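Local coordinates for protein COG0546: Predicted phosphatases (Streptococcus pneumoniae, PDB 2AH5) that is a haloacid dehalogenase-like hydrolase of unknown substrate, predicted to act as a phosphatase, at residues G21-F26 and K41-F46; K78-A83 and Q114-N119; Y103-K108 and A140-Q145; G128-S133 and Q148-A153; I160-F165 and W182-Q187. One frame throughout, in Å; residues are numbered along the deposited sequence.

Interaction 1 of 5, residues G21-F26 and K41-F46; sequences GIHNAF and KTIRGF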
# COMPACT_ATOMS: atom_id res chain seq x y z
N GLY A 21 -4.16 13.53 -0.46
CA GLY A 21 -2.81 13.98 -0.09
C GLY A 21 -1.72 13.61 -1.10
O GLY A 21 -0.78 14.38 -1.29
N ILE A 22 -1.81 12.43 -1.72
CA ILE A 22 -0.83 12.04 -2.75
C ILE A 22 -1.00 12.96 -3.96
O ILE A 22 -0.02 13.54 -4.44
CB ILE A 22 -1.00 10.54 -3.15
CG1 ILE A 22 -0.70 9.65 -1.93
CG2 ILE A 22 -0.08 10.16 -4.32
CD1 ILE A 22 -1.05 8.14 -2.18
N HIS A 23 -2.24 13.12 -4.40
CA HIS A 23 -2.55 14.02 -5.52
C HIS A 23 -2.00 15.41 -5.23
O HIS A 23 -1.34 16.00 -6.08
CB HIS A 23 -4.05 14.09 -5.77
CG HIS A 23 -4.43 14.87 -6.98
ND1 HIS A 23 -4.58 16.25 -6.96
CD2 HIS A 23 -4.71 14.49 -8.25
CE1 HIS A 23 -4.93 16.67 -8.17
NE2 HIS A 23 -5.03 15.62 -8.96
N ASN A 24 -2.30 15.95 -4.05
CA ASN A 24 -1.83 17.29 -3.67
C ASN A 24 -0.31 17.41 -3.62
O ASN A 24 0.29 18.46 -3.99
CB ASN A 24 -2.45 17.72 -2.34
CG ASN A 24 -3.93 18.10 -2.46
OD1 ASN A 24 -4.48 18.20 -3.56
ND2 ASN A 24 -4.58 18.29 -1.31
N ALA A 25 0.35 16.38 -3.12
CA ALA A 25 1.81 16.37 -3.13
C ALA A 25 2.34 16.44 -4.58
O ALA A 25 3.29 17.19 -4.85
CB ALA A 25 2.35 15.16 -2.39
N PHE A 26 1.76 15.66 -5.51
CA PHE A 26 2.19 15.75 -6.91
C PHE A 26 1.98 17.14 -7.51
O PHE A 26 2.89 17.72 -8.13
CB PHE A 26 1.53 14.70 -7.79
CG PHE A 26 2.20 13.38 -7.71
CD1 PHE A 26 1.55 12.31 -7.13
CD2 PHE A 26 3.51 13.22 -8.19
CE1 PHE A 26 2.17 11.07 -7.04
CE2 PHE A 26 4.15 11.95 -8.11
CZ PHE A 26 3.47 10.90 -7.51
N LYS A 41 -6.56 11.21 -13.80
CA LYS A 41 -6.35 9.79 -14.15
C LYS A 41 -4.87 9.45 -14.13
O LYS A 41 -4.48 8.48 -13.50
CB LYS A 41 -7.00 9.41 -15.48
CG LYS A 41 -7.27 7.90 -15.57
CD LYS A 41 -7.99 7.49 -16.87
CE LYS A 41 -9.13 8.48 -17.27
NZ LYS A 41 -10.28 8.55 -16.30
N THR A 42 -4.06 10.26 -14.81
CA THR A 42 -2.60 10.09 -14.82
C THR A 42 -2.04 10.04 -13.40
O THR A 42 -1.28 9.12 -13.07
CB THR A 42 -1.91 11.19 -15.67
OG1 THR A 42 -2.40 11.10 -17.01
CG2 THR A 42 -0.39 11.04 -15.67
N ILE A 43 -2.43 10.99 -12.54
CA ILE A 43 -1.94 11.01 -11.15
C ILE A 43 -2.41 9.80 -10.33
O ILE A 43 -1.66 9.27 -9.49
CB ILE A 43 -2.19 12.38 -10.43
CG1 ILE A 43 -1.40 13.49 -11.15
CG2 ILE A 43 -1.79 12.31 -8.93
CD1 ILE A 43 -1.77 14.92 -10.72
N ARG A 44 -3.62 9.31 -10.62
CA ARG A 44 -4.09 8.04 -10.04
C ARG A 44 -3.11 6.89 -10.33
O ARG A 44 -2.86 6.02 -9.47
CB ARG A 44 -5.50 7.69 -10.56
CG ARG A 44 -6.61 8.41 -9.81
CD ARG A 44 -8.00 7.77 -10.00
NE ARG A 44 -8.66 8.12 -11.26
CZ ARG A 44 -9.18 9.31 -11.54
NH1 ARG A 44 -9.11 10.30 -10.66
NH2 ARG A 44 -9.75 9.53 -12.72
N GLY A 45 -2.55 6.93 -11.53
CA GLY A 45 -1.60 5.94 -12.01
C GLY A 45 -0.28 6.01 -11.27
O GLY A 45 0.47 5.04 -11.26
N PHE A 46 0.01 7.17 -10.65
CA PHE A 46 1.20 7.32 -9.80
C PHE A 46 1.05 6.78 -8.36
O PHE A 46 1.99 6.86 -7.55
CB PHE A 46 1.64 8.79 -9.70
CG PHE A 46 1.96 9.47 -11.02
CD1 PHE A 46 2.18 8.75 -12.20
CD2 PHE A 46 2.08 10.87 -11.06
CE1 PHE A 46 2.48 9.42 -13.40
CE2 PHE A 46 2.39 11.54 -12.25
CZ PHE A 46 2.58 10.82 -13.42

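Interaction 2 of 5, residues K78-A83 and Q114-N119; sequences KGIYEA and QDMAKN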
# COMPACT_ATOMS: atom_id res chain seq x y z
N LYS A 78 1.80 17.85 5.23
CA LYS A 78 0.43 18.14 4.82
C LYS A 78 -0.28 16.93 4.20
O LYS A 78 -1.40 16.60 4.60
CB LYS A 78 0.37 19.32 3.83
CG LYS A 78 0.42 20.71 4.48
CD LYS A 78 0.26 21.89 3.47
CE LYS A 78 -1.06 21.86 2.68
NZ LYS A 78 -2.26 22.07 3.54
N GLY A 79 0.37 16.29 3.23
CA GLY A 79 -0.29 15.24 2.41
C GLY A 79 -0.73 14.05 3.23
O GLY A 79 -1.77 13.44 2.96
N ILE A 80 0.09 13.70 4.21
CA ILE A 80 -0.13 12.53 5.05
C ILE A 80 -1.47 12.60 5.80
O ILE A 80 -2.08 11.55 6.07
CB ILE A 80 1.06 12.34 6.05
CG1 ILE A 80 1.02 10.92 6.66
CG2 ILE A 80 1.10 13.50 7.07
CD1 ILE A 80 2.26 10.53 7.46
N TYR A 81 -1.91 13.82 6.13
CA TYR A 81 -3.19 14.09 6.84
C TYR A 81 -4.39 14.19 5.91
O TYR A 81 -5.55 14.20 6.36
CB TYR A 81 -3.08 15.39 7.67
CG TYR A 81 -1.92 15.38 8.58
CD1 TYR A 81 -0.81 16.21 8.35
CD2 TYR A 81 -1.88 14.51 9.68
CE1 TYR A 81 0.28 16.18 9.20
CE2 TYR A 81 -0.79 14.47 10.52
CZ TYR A 81 0.28 15.30 10.28
OH TYR A 81 1.33 15.24 11.14
N GLU A 82 -4.11 14.32 4.63
CA GLU A 82 -5.16 14.37 3.62
C GLU A 82 -5.42 12.93 3.15
O GLU A 82 -5.09 12.54 2.02
CB GLU A 82 -4.74 15.28 2.47
CG GLU A 82 -4.45 16.70 2.99
CD GLU A 82 -4.03 17.68 1.92
OE1 GLU A 82 -3.14 17.36 1.10
OE2 GLU A 82 -4.59 18.80 1.92
N ALA A 83 -6.04 12.18 4.07
CA ALA A 83 -6.22 10.75 3.94
C ALA A 83 -7.35 10.32 4.89
O ALA A 83 -7.62 11.00 5.88
CB ALA A 83 -4.94 10.03 4.29
N GLN A 114 3.73 3.97 10.19
CA GLN A 114 3.37 3.98 11.58
C GLN A 114 2.59 5.23 11.95
O GLN A 114 1.56 5.12 12.59
CB GLN A 114 4.58 3.75 12.49
CG GLN A 114 5.16 2.37 12.25
CD GLN A 114 5.47 1.57 13.50
OE1 GLN A 114 6.22 0.59 13.44
NE2 GLN A 114 4.89 1.97 14.62
N ASP A 115 3.06 6.39 11.49
CA ASP A 115 2.38 7.66 11.73
C ASP A 115 0.97 7.67 11.17
O ASP A 115 0.01 8.05 11.87
CB ASP A 115 3.17 8.84 11.13
CG ASP A 115 4.43 9.18 11.91
OD1 ASP A 115 4.59 8.73 13.08
OD2 ASP A 115 5.27 9.90 11.33
N MSE A 116 0.84 7.26 9.91
CA MSE A 116 -0.48 7.20 9.25
C MSE A 116 -1.44 6.24 9.99
O MSE A 116 -2.58 6.61 10.32
CB MSE A 116 -0.33 6.79 7.78
CG MSE A 116 -1.67 6.54 7.05
SE MSE A 116 -1.36 6.30 5.11
CE MSE A 116 0.03 7.76 4.96
N ALA A 117 -0.98 5.02 10.28
CA ALA A 117 -1.85 4.10 11.02
C ALA A 117 -2.31 4.68 12.36
O ALA A 117 -3.48 4.56 12.71
CB ALA A 117 -1.19 2.74 11.21
N LYS A 118 -1.39 5.31 13.11
CA LYS A 118 -1.80 5.96 14.38
C LYS A 118 -2.79 7.12 14.16
O LYS A 118 -3.80 7.22 14.87
CB LYS A 118 -0.58 6.41 15.19
CG LYS A 118 -0.85 6.53 16.68
CD LYS A 118 0.38 6.13 17.52
CE LYS A 118 -0.05 5.37 18.79
NZ LYS A 118 1.06 4.64 19.53
N ASN A 119 -2.51 7.97 13.17
CA ASN A 119 -3.40 9.09 12.82
C ASN A 119 -4.85 8.67 12.50
O ASN A 119 -5.81 9.35 12.88
CB ASN A 119 -2.83 9.88 11.64
CG ASN A 119 -1.55 10.64 11.99
OD1 ASN A 119 -1.14 10.70 13.16
ND2 ASN A 119 -0.91 11.21 10.97
O HOH W 1 -2.76 10.38 8.47
O HOH W 2 1.90 12.58 11.15

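Interaction 3 of 5, residues Y103-K108 and A140-Q145; sequences YITTTK and ADVIHQ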
# COMPACT_ATOMS: atom_id res chain seq x y z
N TYR A 103 -0.70 -7.70 10.04
CA TYR A 103 0.53 -6.92 9.83
C TYR A 103 0.34 -5.97 8.66
O TYR A 103 -0.36 -6.31 7.67
CB TYR A 103 1.72 -7.85 9.52
CG TYR A 103 1.91 -8.85 10.62
CD1 TYR A 103 2.62 -8.50 11.77
CD2 TYR A 103 1.29 -10.10 10.57
CE1 TYR A 103 2.78 -9.39 12.82
CE2 TYR A 103 1.46 -11.03 11.62
CZ TYR A 103 2.19 -10.65 12.73
OH TYR A 103 2.36 -11.52 13.78
N ILE A 104 0.93 -4.79 8.76
CA ILE A 104 1.07 -3.99 7.56
C ILE A 104 2.41 -4.28 6.89
O ILE A 104 3.47 -4.31 7.56
CB ILE A 104 0.90 -2.49 7.88
CG1 ILE A 104 -0.57 -2.21 8.19
CG2 ILE A 104 1.35 -1.64 6.71
CD1 ILE A 104 -0.80 -0.93 8.97
N THR A 105 2.36 -4.43 5.56
CA THR A 105 3.54 -4.59 4.68
C THR A 105 3.45 -3.59 3.51
O THR A 105 2.69 -3.80 2.57
CB THR A 105 3.67 -6.02 4.12
OG1 THR A 105 2.43 -6.40 3.50
CG2 THR A 105 4.01 -6.97 5.19
N THR A 106 4.18 -2.48 3.62
CA THR A 106 4.04 -1.38 2.68
C THR A 106 5.42 -0.95 2.17
O THR A 106 6.43 -1.23 2.80
CB THR A 106 3.33 -0.16 3.34
OG1 THR A 106 3.16 0.89 2.37
CG2 THR A 106 4.14 0.36 4.58
N THR A 107 5.45 -0.26 1.02
CA THR A 107 6.72 0.33 0.59
C THR A 107 6.78 1.81 0.95
O THR A 107 7.76 2.47 0.62
CB THR A 107 7.02 0.11 -0.89
OG1 THR A 107 5.90 0.54 -1.66
CG2 THR A 107 7.32 -1.35 -1.18
N LYS A 108 5.75 2.34 1.63
CA LYS A 108 5.91 3.59 2.40
C LYS A 108 7.01 3.36 3.45
O LYS A 108 7.16 2.22 3.93
CB LYS A 108 4.61 3.96 3.12
CG LYS A 108 4.42 5.44 3.42
CD LYS A 108 2.93 5.79 3.41
CE LYS A 108 2.72 7.14 2.71
NZ LYS A 108 1.42 7.23 1.99
N ALA A 140 8.67 -7.28 -2.03
CA ALA A 140 9.13 -8.63 -1.64
C ALA A 140 10.00 -8.62 -0.36
O ALA A 140 9.85 -9.48 0.51
CB ALA A 140 9.87 -9.33 -2.80
N ASP A 141 10.93 -7.66 -0.28
CA ASP A 141 11.83 -7.54 0.89
C ASP A 141 11.05 -7.26 2.19
O ASP A 141 11.33 -7.86 3.26
CB ASP A 141 12.84 -6.44 0.64
CG ASP A 141 13.57 -6.62 -0.69
OD1 ASP A 141 14.21 -7.67 -0.87
OD2 ASP A 141 13.45 -5.73 -1.56
N VAL A 142 10.04 -6.41 2.08
CA VAL A 142 9.19 -6.08 3.22
C VAL A 142 8.43 -7.33 3.70
O VAL A 142 8.39 -7.64 4.89
CB VAL A 142 8.21 -4.91 2.86
CG1 VAL A 142 7.28 -4.60 4.02
CG2 VAL A 142 9.01 -3.65 2.47
N ILE A 143 7.88 -8.07 2.74
CA ILE A 143 7.15 -9.31 3.03
C ILE A 143 8.11 -10.33 3.68
O ILE A 143 7.78 -10.93 4.72
CB ILE A 143 6.53 -9.89 1.73
CG1 ILE A 143 5.40 -8.98 1.21
CG2 ILE A 143 6.05 -11.32 1.92
CD1 ILE A 143 4.76 -9.37 -0.11
N HIS A 144 9.30 -10.50 3.09
CA HIS A 144 10.34 -11.34 3.71
C HIS A 144 10.60 -10.95 5.17
O HIS A 144 10.69 -11.81 6.04
CB HIS A 144 11.67 -11.28 2.95
CG HIS A 144 11.73 -12.17 1.74
ND1 HIS A 144 11.39 -13.51 1.77
CD2 HIS A 144 12.11 -11.90 0.47
CE1 HIS A 144 11.54 -14.02 0.56
NE2 HIS A 144 11.98 -13.07 -0.25
N GLN A 145 10.77 -9.66 5.41
CA GLN A 145 11.02 -9.19 6.76
C GLN A 145 9.87 -9.56 7.73
O GLN A 145 10.12 -10.05 8.85
CB GLN A 145 11.27 -7.69 6.75
CG GLN A 145 11.59 -7.17 8.15
CD GLN A 145 11.93 -5.71 8.19
OE1 GLN A 145 11.90 -5.01 7.17
NE2 GLN A 145 12.28 -5.23 9.40

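Interaction 4 of 5, residues G128-S133 and Q148-A153; sequences GIYGSS and QTHQLA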
# COMPACT_ATOMS: atom_id res chain seq x y z
N GLY A 128 2.39 -5.81 13.90
CA GLY A 128 3.63 -5.29 13.32
C GLY A 128 3.30 -4.41 12.14
O GLY A 128 2.32 -4.64 11.46
N ILE A 129 4.12 -3.39 11.93
CA ILE A 129 3.99 -2.53 10.79
C ILE A 129 5.39 -2.42 10.18
O ILE A 129 6.34 -1.95 10.83
CB ILE A 129 3.45 -1.13 11.17
CG1 ILE A 129 2.05 -1.23 11.79
CG2 ILE A 129 3.49 -0.17 9.92
CD1 ILE A 129 1.42 0.11 12.13
N TYR A 130 5.49 -2.86 8.93
CA TYR A 130 6.75 -2.98 8.18
C TYR A 130 6.66 -2.14 6.91
O TYR A 130 5.75 -2.34 6.11
CB TYR A 130 7.03 -4.45 7.87
CG TYR A 130 7.15 -5.25 9.16
CD1 TYR A 130 8.34 -5.22 9.87
CD2 TYR A 130 6.07 -5.96 9.69
CE1 TYR A 130 8.48 -5.90 11.07
CE2 TYR A 130 6.20 -6.67 10.92
CZ TYR A 130 7.42 -6.61 11.59
OH TYR A 130 7.67 -7.27 12.79
N GLY A 131 7.59 -1.20 6.76
CA GLY A 131 7.65 -0.37 5.53
C GLY A 131 9.05 -0.46 4.91
O GLY A 131 9.84 -1.32 5.30
N SER A 132 9.34 0.42 3.96
CA SER A 132 10.60 0.37 3.24
C SER A 132 11.73 0.89 4.14
O SER A 132 11.50 1.74 5.00
CB SER A 132 10.54 1.18 1.96
OG SER A 132 10.29 2.53 2.27
N SER A 133 12.93 0.39 3.86
CA SER A 133 14.13 0.59 4.71
C SER A 133 15.31 0.07 3.90
O SER A 133 15.13 -0.43 2.78
CB SER A 133 14.00 -0.23 6.00
OG SER A 133 14.18 -1.63 5.77
N GLN A 148 9.90 -13.54 8.27
CA GLN A 148 11.03 -13.96 9.10
C GLN A 148 10.95 -13.46 10.55
O GLN A 148 11.13 -14.25 11.48
CB GLN A 148 12.36 -13.59 8.43
CG GLN A 148 12.49 -14.31 7.10
CD GLN A 148 13.73 -13.94 6.32
OE1 GLN A 148 14.69 -13.39 6.88
NE2 GLN A 148 13.73 -14.25 5.03
N THR A 149 10.61 -12.19 10.74
CA THR A 149 10.53 -11.64 12.09
C THR A 149 9.48 -12.38 12.94
O THR A 149 9.67 -12.53 14.14
CB THR A 149 10.29 -10.12 12.10
OG1 THR A 149 11.32 -9.50 11.33
CG2 THR A 149 10.40 -9.58 13.50
N HIS A 150 8.42 -12.87 12.29
CA HIS A 150 7.32 -13.53 12.98
C HIS A 150 7.33 -15.04 12.84
O HIS A 150 6.36 -15.73 13.21
CB HIS A 150 5.98 -12.88 12.65
CG HIS A 150 5.89 -11.48 13.17
ND1 HIS A 150 5.71 -11.21 14.51
CD2 HIS A 150 6.13 -10.29 12.57
CE1 HIS A 150 5.75 -9.90 14.69
NE2 HIS A 150 6.02 -9.32 13.53
N GLN A 151 8.45 -15.54 12.31
CA GLN A 151 8.73 -16.98 12.26
C GLN A 151 7.62 -17.69 11.49
O GLN A 151 7.11 -18.70 11.95
CB GLN A 151 8.84 -17.54 13.68
CG GLN A 151 10.09 -17.09 14.41
CD GLN A 151 10.18 -17.69 15.82
OE1 GLN A 151 10.03 -18.90 16.02
NE2 GLN A 151 10.47 -16.83 16.78
N LEU A 152 7.26 -17.12 10.34
CA LEU A 152 6.23 -17.67 9.46
C LEU A 152 6.84 -18.23 8.19
O LEU A 152 7.70 -17.59 7.58
CB LEU A 152 5.23 -16.56 9.05
CG LEU A 152 4.40 -15.88 10.13
CD1 LEU A 152 3.83 -14.56 9.61
CD2 LEU A 152 3.27 -16.84 10.55
N ALA A 153 6.34 -19.39 7.78
CA ALA A 153 6.58 -19.93 6.43
C ALA A 153 5.64 -19.21 5.46
O ALA A 153 4.55 -18.82 5.85
CB ALA A 153 6.33 -21.41 6.38

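Interaction 5 of 5, residues I160-F165 and W182-Q187; sequences IGDTKF and WGFGEQ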
# COMPACT_ATOMS: atom_id res chain seq x y z
N ILE A 160 -3.25 -8.78 1.41
CA ILE A 160 -4.43 -8.12 0.90
C ILE A 160 -3.93 -6.82 0.31
O ILE A 160 -3.39 -5.98 1.04
CB ILE A 160 -5.44 -7.87 2.07
CG1 ILE A 160 -5.83 -9.24 2.70
CG2 ILE A 160 -6.64 -6.98 1.60
CD1 ILE A 160 -6.96 -9.24 3.75
N GLY A 161 -4.06 -6.67 -1.01
CA GLY A 161 -3.47 -5.52 -1.69
C GLY A 161 -4.17 -5.10 -2.97
O GLY A 161 -4.95 -5.87 -3.54
N ASP A 162 -3.89 -3.86 -3.40
CA ASP A 162 -4.57 -3.24 -4.52
C ASP A 162 -3.73 -3.04 -5.79
O ASP A 162 -4.26 -2.54 -6.77
CB ASP A 162 -5.19 -1.88 -4.12
CG ASP A 162 -4.15 -0.82 -3.80
OD1 ASP A 162 -3.23 -1.11 -3.01
OD2 ASP A 162 -4.23 0.30 -4.36
N THR A 163 -2.45 -3.42 -5.78
CA THR A 163 -1.57 -3.18 -6.94
C THR A 163 -0.81 -4.40 -7.47
O THR A 163 -0.62 -5.41 -6.76
CB THR A 163 -0.49 -2.10 -6.63
OG1 THR A 163 0.49 -2.64 -5.75
CG2 THR A 163 -1.09 -0.82 -6.04
N LYS A 164 -0.30 -4.25 -8.69
CA LYS A 164 0.57 -5.25 -9.31
C LYS A 164 1.81 -5.50 -8.44
O LYS A 164 2.34 -6.61 -8.42
CB LYS A 164 0.97 -4.80 -10.72
CG LYS A 164 1.71 -3.48 -10.76
CD LYS A 164 1.74 -2.86 -12.15
CE LYS A 164 2.86 -3.46 -12.98
NZ LYS A 164 3.36 -2.49 -14.03
N PHE A 165 2.28 -4.46 -7.74
CA PHE A 165 3.45 -4.63 -6.86
C PHE A 165 3.17 -5.60 -5.69
O PHE A 165 4.03 -6.38 -5.32
CB PHE A 165 3.95 -3.27 -6.37
CG PHE A 165 4.21 -2.30 -7.49
CD1 PHE A 165 5.43 -2.28 -8.13
CD2 PHE A 165 3.21 -1.42 -7.91
CE1 PHE A 165 5.68 -1.38 -9.18
CE2 PHE A 165 3.45 -0.52 -8.96
CZ PHE A 165 4.68 -0.52 -9.60
N TRP A 182 -11.32 -1.81 -4.73
CA TRP A 182 -11.88 -0.53 -4.25
C TRP A 182 -10.79 0.55 -4.18
O TRP A 182 -11.07 1.71 -3.80
CB TRP A 182 -12.57 -0.68 -2.88
CG TRP A 182 -11.65 -1.01 -1.73
CD1 TRP A 182 -10.76 -0.17 -1.11
CD2 TRP A 182 -11.56 -2.27 -1.04
NE1 TRP A 182 -10.11 -0.83 -0.08
CE2 TRP A 182 -10.58 -2.12 -0.03
CE3 TRP A 182 -12.20 -3.50 -1.19
CZ2 TRP A 182 -10.21 -3.17 0.83
CZ3 TRP A 182 -11.84 -4.55 -0.33
CH2 TRP A 182 -10.86 -4.37 0.66
N GLY A 183 -9.56 0.17 -4.52
CA GLY A 183 -8.39 1.03 -4.32
C GLY A 183 -7.80 1.59 -5.59
O GLY A 183 -8.53 1.92 -6.54
N PHE A 184 -6.48 1.69 -5.62
CA PHE A 184 -5.81 2.49 -6.65
C PHE A 184 -5.44 1.70 -7.91
O PHE A 184 -5.48 2.26 -9.00
CB PHE A 184 -4.63 3.28 -6.07
CG PHE A 184 -5.00 4.15 -4.88
CD1 PHE A 184 -6.28 4.70 -4.77
CD2 PHE A 184 -4.07 4.43 -3.89
CE1 PHE A 184 -6.63 5.49 -3.68
CE2 PHE A 184 -4.40 5.24 -2.80
CZ PHE A 184 -5.69 5.75 -2.69
N GLY A 185 -5.13 0.42 -7.75
CA GLY A 185 -4.80 -0.42 -8.89
C GLY A 185 -6.05 -0.84 -9.64
O GLY A 185 -7.15 -0.90 -9.06
N GLU A 186 -5.88 -1.13 -10.93
CA GLU A 186 -6.99 -1.52 -11.81
C GLU A 186 -7.19 -3.04 -11.81
O GLU A 186 -6.21 -3.79 -11.86
CB GLU A 186 -6.74 -1.03 -13.24
CG GLU A 186 -6.31 0.45 -13.35
CD GLU A 186 -7.47 1.42 -13.36
OE1 GLU A 186 -8.53 1.13 -12.75
OE2 GLU A 186 -7.33 2.49 -14.00
N GLN A 187 -8.45 -3.48 -11.79
CA GLN A 187 -8.79 -4.90 -11.69
C GLN A 187 -8.16 -5.75 -12.80
O GLN A 187 -7.71 -6.86 -12.55
CB GLN A 187 -10.32 -5.09 -11.66
CG GLN A 187 -10.80 -6.53 -11.49
CD GLN A 187 -12.29 -6.64 -11.21
OE1 GLN A 187 -13.01 -5.63 -11.22
NE2 GLN A 187 -12.77 -7.86 -10.95

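Interaction 1 of 5, residues G21-F26 and K41-F46
One face of the F26 ring takes the edge of F46 in a T-shaped (edge-to-face) pair, F46 CD2 sitting 3.7 Å above the middle of the F26 plane. The two helices involved, 19-33 and 40-45, belong to the helical part inserted after the first strand, which fits the cap of a HAD-fold hydrolase. The ring centroids lie 5.0 Å apart and the planes are tilted by 58°, short of a right angle. Over one face of the F46 ring, toward its rim, lies T42 O, from the turn that ends helix 40-45. F46 CB also lies 3.5 Å from F26 CE1; with CG anti to the carbonyl carbon (chi1 -58°) the F46 ring swings its CD2 edge over F26. The CG2 branch of I43 touches both residues of the other helix, 3.8 Å from F26 CD1 and 3.7 Å from H23 CD2. Y71 and F55 add further edge-to-face partners to F26, making this an aromatic cluster between the helices. H23, at the more exposed margin, lies nearly perpendicular to I43, and the I43 CD1 methyl ends 3.8 Å from H23 NE2.

Interaction 2 of 5, residues K78-A83 and Q114-N119
Apolar packing between I80 and the selenomethionine M116 joins what is probably the cap, at the type I turn G79-E82 next to helix 64-79, to helix 110-119 of the Rossmann-like core of this HAD-type fold. I80 CG1 lies 3.7 Å from M116 CE. The I80 chain runs extended, CG1 anti to the backbone N (chi1 -165°), whereas M116 is straight as far as its selenium and then bends at the last torsion (chi3 -40°), which turns the methyl to I80. I80 CD1 reaches D115 at its CB, 4.1 Å away, and so meets the aliphatic root of that acid. M116 also touches Y75 and the loop residues L11 and D12, which links the packing to the probable catalytic loop.

An amide-to-ring contact lies at the exposed margin. The N119 amide comes against the Y81 ring obliquely, N119 ND2 to Y81 CE2 being 3.3 Å, with amide and ring planes 27° apart. Over one face of that ring sits I80 CG2, from the preceding residue.

Water supplies the hydrogen bonds between the segments. One water donates a hydrogen bond to I80 O and accepts one from N119 ND2; a second accepts from the same amide nitrogen and joins it to the tyrosine hydroxyl, so N119 ND2 serves two bridges, with the second water 2.7 Å from Y81 OH.

Interaction 3 of 5, residues Y103-K108 and A140-Q145
Strand 103-106 and helix 140-145 run nearly antiparallel, their axes 155° apart in direction and 7.7 Å apart at closest approach, with T105 facing V142. V142 sets both methyls against T106 O, V142 CG1 at 3.7 Å and V142 CG2 at 3.6 Å. The CG1 branch, anti to the backbone N (chi1 178°), also lies 3.8 Å from T105 CA and 3.9 Å from T105 CB. The methyls thus pack mainly on strand backbone; the side-chain part is T105 CB against CG1. T105 points its side chain at the helix, and its CG2 approaches I143 CA at 4.5 Å, a looser touch. This is the helix-on-sheet packing of a Rossmann-like HAD core: helix 139-149 follows edge strand 128-132 and packs on one face of the parallel sheet, where V142 also touches Y130 and I143 also touches F8 of strand 6-9. T106 directs its side chain away from the helix. There T106 OG1 accepts the backbone N-H of K108 in an ST turn, with K108 N at 3.1 Å and an N-H...O angle of 158°, where the chain turns a corner at T107 and K108. Past that corner K108 NZ makes a salt bridge with D12 and a hydrogen bond with Y75 OH.

Interaction 4 of 5, residues G128-S133 and Q148-A153
A hydrogen bond of 2.7 Å between Y130 OH and H150 NE2 ties edge strand 128-132 to the chain just past helix 139-149. Each group meets the other near its ring plane: the hydroxyl lies at the imidazole edge and the nitrogen at the phenol edge. The rings themselves meet by their edges, with centroids 5.8 Å apart and planes at 74°, neither lying over the face of the other. T149 closes in beside the bond, its CG2 methyl 3.6 Å from Y130 OH. T149 OG1 is engaged by Q145 O, one turn back along the helix.

Around this first shell, Y130 is packed against V142, Q145 and A146, so that the ring lies beside helix 139-149 with its hydroxyl by the helix end. H150 is the first residue to leave helical geometry and sits inside a Schellman motif that ends the helix: Q151, of positive phi, is the C-prime residue, with Q151 N bonded to Q148 O at 3.1 Å and L152 N to L147 O. The H150 ring also meets that of Y103 from strand 102-106, beside Y130 in the parallel sheet of the HAD fold.

Either the phenol or the imidazole could be the hydrogen-bond donor, so the bond can probably form with the neutral histidine in either tautomer and with Y130 protonated.

Interaction 5 of 5, residues I160-F165 and W182-Q187
D162 reaches from the end of strand 157-161 to the backbone of F184, with its CG between the backbone N and the carbonyl carbon (chi1 68°), a rotamer that carries the carboxylate to the loop 182-187. D162 CB lies 4.1 Å from F184 N. Beyond CG the two oxygens part. D162 OD2 accepts the backbone N-H of F184, with F184 N at 2.9 Å and an N-H...O angle of 151°, through its anti lone pair, the one away from OD1; the F184 CB also lies 3.5 Å from D162 OD2. D162 OD1 takes the hydroxyl of T14 and comes near D10 OD2. The carboxylate plane and the F184 ring plane are 74° apart. The main chain adds a second link: D162 O has a CA-H...O contact with G185 CA at 3.0 Å. D10, D12 and T14 fit the DxDx(T/V) signature of HAD phosphatases, and D162, at the end of the neighbouring strand, probably belongs to the same active-site end of the sheet. With OD2 taken by the F184 N-H and OD1 by T14, the two bonds fix the rotation of the carboxylate.

In the fold
Interaction 3 is the buried contact of the set, interactions 1, 2 and 5 are partly buried, and interaction 4 lies at the surface. Interactions 3 and 4 share helix 139-149 and reach neighbouring strands of one parallel sheet, with centres about 6 Å apart; aliphatic packing in the former gives way to a tyrosine-histidine hydrogen bond at the helix end. Interaction 1 is aromatic and lies in the probable helical cap, joined to interaction 2 by G21 and N24 bonding to E82. Interaction 2 bridges this probable cap and the core with apolar atoms and water, and its M116 meets K108 of interaction 3. Interaction 5, where a carboxylate grips loop backbone, lies at the end of strand 157-161 of the same sheet.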